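Local coordinates for putative major capsid protein (Cafeteriavirus-dependent mavirus, PDB 6G44) that probably builds the icosahedral shell of the virophage, as a double jelly-roll major capsid protein that assembles into trimers, at residues D94-K99 with I242-D247; D147-N152 with M174-G179. All blocks are in the same frame, centred on the assembly; numbering follows the deposited sequence. Where two conformers were deposited one is given.

Contact 1 (D94-K99 with I242-D247); sequences DQIGLK and IGIADD
Gly97 and Gly243 face each other as the hydrogen-bonded pair of a short antiparallel ladder, joined by Gly97 N to Gly243 O at 3.0 Å and Gly243 N to Gly97 O at 2.9 Å. The axes of strands 96-98 and 242-244 run at 147°, well short of exactly antiparallel. Beyond the strand ends the ladder gains one more bond, from Ala245 N to Gln95 O (2.8 Å); the same oxygen receives a CA-H contact from Ile244. At the non-hydrogen-bonded pair Ile96-Ile244 both side chains leave from one face and lie side by side; in one of the two conformers of Ile96, its CD1 rests 3.9 Å from Ile244 CG2. At the next such pair the side chains of Leu98 and Ile242 diverge at their roots, yet their CD2 and CD1 methyls still meet. Residues of strands 74-84 and 195-205, among them Ile83, Ile198 and Phe200, pack against these aliphatic groups. The polar end is different: the extended Gln95 chain passes over the Ala245 methyl and crosses Asp247 at about a right angle. Its NE2 donates to Asp247 OD1 (3.0 Å) from above the carboxylate plane, although the bond lies close to the amide's own plane. A water bridges NE2 and Asp247 O, and Ala156 N supplies OD1 with a second donor. Lys99 lays its stretched methylenes over Ile242 O, with CE at 3.3 Å, burying this oxygen without bonding it; the oxygen has no hydrogen-bond partner in the model, while NZ finds acceptors in the backbone oxygens of Glu239 and Lys347. This is a two-stranded antiparallel ribbon formed by excursions between the long strands, with its aliphatic face packed on strands of the larger sheet in this double jelly-roll capsid protein.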
loop_
_atom_site.group_PDB
_atom_site.type_symbol
_atom_site.label_atom_id
_atom_site.label_comp_id
_atom_site.label_asym_id
_atom_site.label_seq_id
_atom_site.Cartn_x
_atom_site.Cartn_y
_atom_site.Cartn_z
ATOM N N ASP C 94 14.763 19.097 -7.877
ATOM C CA ASP C 94 13.603 18.232 -8.152
ATOM C C ASP C 94 13.116 18.289 -9.601
ATOM O O ASP C 94 11.933 18.114 -9.897
ATOM C CB ASP C 94 12.454 18.505 -7.145
ATOM C CG ASP C 94 12.848 18.226 -5.700
ATOM O OD1 ASP C 94 13.617 17.292 -5.443
ATOM O OD2 ASP C 94 12.338 18.935 -4.802
ATOM N N GLN C 95 14.033 18.538 -10.538
ATOM C CA GLN C 95 13.640 18.722 -11.933
ATOM C C GLN C 95 14.258 17.753 -12.945
ATOM O O GLN C 95 13.802 17.730 -14.091
ATOM C CB GLN C 95 13.967 20.158 -12.358
ATOM C CG GLN C 95 12.975 21.127 -11.748
ATOM C CD GLN C 95 13.313 22.582 -11.982
ATOM O OE1 GLN C 95 14.463 22.987 -11.823
ATOM N NE2 GLN C 95 12.294 23.377 -12.333
ATOM N N ILE C 96 15.218 16.925 -12.546
ATOM C CA ILE C 96 15.923 16.024 -13.459
ATOM C C ILE C 96 15.781 14.589 -12.970
ATOM O O ILE C 96 15.939 14.313 -11.769
ATOM C CB ILE C 96 17.448 16.346 -13.517
ATOM C CG1 ILE C 96 17.703 17.807 -13.890
ATOM C CG2 ILE C 96 18.168 15.424 -14.495
ATOM C CD1 ILE C 96 17.174 18.214 -15.247
ATOM N N GLY C 97 15.520 13.687 -13.889
ATOM C CA GLY C 97 15.522 12.271 -13.586
ATOM C C GLY C 97 15.493 11.458 -14.832
ATOM O O GLY C 97 15.957 11.897 -15.903
ATOM N N LEU C 98 14.905 10.269 -14.732
ATOM C CA LEU C 98 14.745 9.377 -15.858
ATOM C C LEU C 98 13.278 9.121 -16.183
ATOM O O LEU C 98 12.415 9.199 -15.290
ATOM C CB LEU C 98 15.479 8.051 -15.609
ATOM C CG LEU C 98 16.975 8.145 -15.334
ATOM C CD1 LEU C 98 17.566 6.797 -14.984
ATOM C CD2 LEU C 98 17.737 8.759 -16.501
ATOM N N LYS C 99 13.007 8.818 -17.449
ATOM C CA LYS C 99 11.677 8.379 -17.879
ATOM C C LYS C 99 11.372 7.006 -17.295
ATOM O O LYS C 99 12.281 6.320 -16.813
ATOM C CB LYS C 99 11.562 8.416 -19.408
ATOM C CG LYS C 99 11.638 9.844 -19.949
ATOM C CD LYS C 99 11.343 9.908 -21.428
ATOM C CE LYS C 99 11.370 11.335 -21.942
ATOM N NZ LYS C 99 10.992 11.377 -23.370
ATOM N N ILE C 242 15.961 10.233 -20.587
ATOM C CA ILE C 242 16.116 11.397 -19.757
ATOM C C ILE C 242 14.820 12.187 -19.622
ATOM O O ILE C 242 14.153 12.496 -20.592
ATOM C CB ILE C 242 17.244 12.308 -20.336
ATOM C CG1 ILE C 242 18.556 11.505 -20.464
ATOM C CG2 ILE C 242 17.428 13.580 -19.511
ATOM C CD1 ILE C 242 19.193 11.095 -19.144
ATOM N N GLY C 243 14.472 12.472 -18.377
ATOM C CA GLY C 243 13.376 13.367 -18.057
ATOM C C GLY C 243 13.784 14.686 -17.455
ATOM O O GLY C 243 14.647 14.736 -16.570
ATOM N N ILE C 244 13.161 15.768 -17.953
ATOM C CA ILE C 244 13.415 17.135 -17.488
ATOM C C ILE C 244 12.062 17.781 -17.254
ATOM O O ILE C 244 11.226 17.799 -18.147
ATOM C CB ILE C 244 14.255 17.969 -18.503
ATOM C CG1 ILE C 244 15.580 17.254 -18.811
ATOM C CG2 ILE C 244 14.503 19.343 -17.921
ATOM C CD1 ILE C 244 16.381 17.863 -19.945
ATOM N N ALA C 245 11.848 18.274 -16.032
ATOM C CA ALA C 245 10.617 18.976 -15.682
ATOM C C ALA C 245 10.334 20.130 -16.648
ATOM O O ALA C 245 11.251 20.806 -17.138
ATOM C CB ALA C 245 10.673 19.494 -14.268
ATOM N N ASP C 246 9.054 20.324 -16.922
ATOM C CA ASP C 246 8.591 21.330 -17.872
ATOM C C ASP C 246 8.728 22.751 -17.388
ATOM O O ASP C 246 8.502 23.652 -18.197
ATOM C CB ASP C 246 7.162 20.978 -18.296
ATOM C CG ASP C 246 7.115 19.636 -18.990
ATOM O OD1 ASP C 246 7.554 19.578 -20.180
ATOM O OD2 ASP C 246 6.764 18.609 -18.350
ATOM N N ASP C 247 9.092 22.973 -16.120
ATOM C CA ASP C 247 9.351 24.313 -15.606
ATOM C C ASP C 247 10.828 24.657 -15.434
ATOM O O ASP C 247 11.132 25.726 -14.890
ATOM C CB ASP C 247 8.516 24.643 -14.361
ATOM C CG ASP C 247 8.826 23.797 -13.125
ATOM O OD1 ASP C 247 9.487 22.730 -13.226
ATOM O OD2 ASP C 247 8.353 24.230 -12.026
HETATM O O HOH W 1 12.522 26.288 -12.596
#

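Contact 2 (D147-N152 with M174-G179); sequences DVDEYN and MSRGLG
Arg176 reaches across to Asp147 and Asp149, and its guanidinium makes the dense, buried part of this contact between two loop segments. Both terminal nitrogens converge on a single oxygen: Arg176 NH1 and NH2 each lie 2.9 Å from Asp149 OD1, which sits at the guanidinium edge and nearly in its plane. The two bonds reach that oxygen differently, NH2 on the syn side and NH1 from above the carboxylate plane, and the two planes are 65° apart. NH1 also donates to the backbone Asp147 O, well above the carbonyl plane. The Asp147 side chain sets out toward 174-179, and CG anti to the backbone N (chi1 176°) puts OD1 within 3.3 Å of Arg176 NH1, a longer salt bridge. The same carboxylate comes close to the Met174 carbonyl, CG 3.3 Å from Met174 O, but this is an approach of two acceptors and not a bond. The bend at chi3 (-53°) turns the end of the Arg176 chain, whose NE donates to Leu98 O and whose NH2 has a further bond to Tyr163 OH. Partners for all three nitrogens fix the rotation of the guanidinium. Away from this knot the packing thins: in one of its two conformers, the Met174 sulfur lies 4.0 Å from Asp147 OD2, and a water spans the segments between Asp147 N (3.0 Å) and Ser175 O. On the partly exposed Asp149, OD2 holds a bound glycerol, probably from the crystallisation liquor. Ser175 OG, also hydrogen-bonded to Arg164 O, accepts from Gly177 N, closing an ST turn around Arg176. A salt-bridge network centred on one arginine thus ties together two irregular segments of the long connection between helix 136-142 and strand 183-186.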
loop_
_atom_site.group_PDB
_atom_site.type_symbol
_atom_site.label_atom_id
_atom_site.label_comp_id
_atom_site.label_asym_id
_atom_site.label_seq_id
_atom_site.Cartn_x
_atom_site.Cartn_y
_atom_site.Cartn_z
ATOM N N ASP C 147 7.455 4.501 -11.501
ATOM C CA ASP C 147 6.321 5.416 -11.451
ATOM C C ASP C 147 5.948 5.834 -12.866
ATOM O O ASP C 147 6.856 6.180 -13.654
ATOM C CB ASP C 147 6.688 6.628 -10.595
ATOM C CG ASP C 147 5.611 7.675 -10.561
ATOM O OD1 ASP C 147 5.634 8.562 -11.452
ATOM O OD2 ASP C 147 4.759 7.633 -9.647
ATOM N N VAL C 148 4.647 5.809 -13.182
ATOM C CA VAL C 148 4.113 6.147 -14.487
ATOM C C VAL C 148 3.445 7.513 -14.413
ATOM O O VAL C 148 2.636 7.771 -13.503
ATOM C CB VAL C 148 3.142 5.043 -14.961
ATOM C CG1 VAL C 148 2.409 5.442 -16.216
ATOM C CG2 VAL C 148 3.871 3.719 -15.164
ATOM N N ASP C 149 3.746 8.376 -15.381
ATOM C CA ASP C 149 3.217 9.737 -15.386
ATOM C C ASP C 149 1.696 9.751 -15.507
ATOM O O ASP C 149 1.083 9.030 -16.313
ATOM C CB ASP C 149 3.734 10.522 -16.589
ATOM C CG ASP C 149 5.222 10.783 -16.541
ATOM O OD1 ASP C 149 5.774 10.949 -15.461
ATOM O OD2 ASP C 149 5.832 10.856 -17.636
ATOM N N GLU C 150 1.064 10.599 -14.689
ATOM C CA GLU C 150 -0.378 10.778 -14.747
ATOM C C GLU C 150 -0.800 11.892 -15.675
ATOM O O GLU C 150 -1.900 11.828 -16.231
ATOM C CB GLU C 150 -0.927 11.039 -13.341
ATOM C CG GLU C 150 -0.712 9.873 -12.383
ATOM C CD GLU C 150 0.622 9.850 -11.645
ATOM O OE1 GLU C 150 1.454 10.770 -11.862
ATOM O OE2 GLU C 150 0.818 8.896 -10.845
ATOM N N TYR C 151 0.036 12.927 -15.783
ATOM C CA TYR C 151 -0.295 14.139 -16.543
ATOM C C TYR C 151 0.783 14.412 -17.600
ATOM O O TYR C 151 1.877 13.852 -17.553
ATOM C CB TYR C 151 -0.527 15.338 -15.623
ATOM C CG TYR C 151 -1.500 15.021 -14.517
ATOM C CD1 TYR C 151 -2.859 14.910 -14.764
ATOM C CD2 TYR C 151 -1.063 14.737 -13.240
ATOM C CE1 TYR C 151 -3.732 14.553 -13.760
ATOM C CE2 TYR C 151 -1.936 14.361 -12.229
ATOM C CZ TYR C 151 -3.268 14.263 -12.509
ATOM O OH TYR C 151 -4.116 13.874 -11.486
ATOM N N ASN C 152 0.473 15.318 -18.518
ATOM C CA ASN C 152 1.337 15.544 -19.657
ATOM C C ASN C 152 2.441 16.591 -19.414
ATOM O O ASN C 152 3.210 16.873 -20.339
ATOM C CB ASN C 152 0.498 15.878 -20.895
ATOM C CG ASN C 152 -0.056 17.285 -20.884
ATOM O OD1 ASN C 152 -0.166 17.937 -19.852
ATOM N ND2 ASN C 152 -0.454 17.748 -22.072
ATOM N N MET C 174 7.390 6.312 -5.863
ATOM C CA MET C 174 6.827 7.460 -6.572
ATOM C C MET C 174 7.875 8.198 -7.386
ATOM O O MET C 174 7.541 9.036 -8.238
ATOM C CB MET C 174 6.245 8.485 -5.576
ATOM C CG MET C 174 5.075 7.974 -4.750
ATOM S SD MET C 174 3.666 7.631 -5.804
ATOM C CE MET C 174 3.833 5.861 -5.971
ATOM N N SER C 175 9.143 7.927 -7.092
ATOM C CA SER C 175 10.235 8.748 -7.629
ATOM C C SER C 175 11.040 8.082 -8.746
ATOM O O SER C 175 11.490 6.943 -8.610
ATOM C CB SER C 175 11.187 9.122 -6.491
ATOM O OG SER C 175 12.316 9.865 -7.012
ATOM N N ARG C 176 11.256 8.843 -9.831
ATOM C CA ARG C 176 12.272 8.556 -10.862
ATOM C C ARG C 176 13.418 9.566 -10.801
ATOM O O ARG C 176 14.190 9.711 -11.771
ATOM C CB ARG C 176 11.623 8.588 -12.245
ATOM C CG ARG C 176 10.400 7.697 -12.404
ATOM C CD ARG C 176 9.964 7.489 -13.861
ATOM N NE ARG C 176 9.767 8.754 -14.590
ATOM C CZ ARG C 176 8.611 9.411 -14.750
ATOM N NH1 ARG C 176 7.468 8.972 -14.217
ATOM N NH2 ARG C 176 8.601 10.561 -15.406
ATOM N N GLY C 177 13.547 10.225 -9.652
ATOM C CA GLY C 177 14.495 11.318 -9.477
ATOM C C GLY C 177 15.821 10.842 -8.953
ATOM O O GLY C 177 16.041 9.647 -8.726
ATOM N N LEU C 178 16.696 11.810 -8.717
ATOM C CA LEU C 178 18.049 11.510 -8.254
ATOM C C LEU C 178 18.033 11.116 -6.788
ATOM O O LEU C 178 17.118 11.489 -6.041
ATOM C CB LEU C 178 18.951 12.715 -8.470
ATOM C CG LEU C 178 18.979 13.256 -9.903
ATOM C CD1 LEU C 178 19.834 14.523 -9.969
ATOM C CD2 LEU C 178 19.409 12.200 -10.896
ATOM N N GLY C 179 19.008 10.336 -6.358
ATOM C CA GLY C 179 19.184 10.097 -4.933
ATOM C C GLY C 179 18.057 9.291 -4.301
ATOM O O GLY C 179 17.758 9.477 -3.140
HETATM O O HOH W 2 9.632 4.958 -9.487
#

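In the fold
Contact 2 is nested within contact 1 along the chain: both of its segments fall between 94-99 and 242-247, in the connection from helix 136-142 to strand 183-186. The two centres lie about 9 Å apart, on the same side of the chain's centre. They touch directly, where Arg176 meets Leu98 and Leu178 packs on the Ile96 carbonyl, so the arginine network sits beside the edge of the small ribbon. Contact 1 stays within its own subunit, whereas near contact 2 Tyr151 and Met174 pack on Gly179 and Thr170 of a second subunit. Together they connect the ribbon to loops reaching the trimer interface.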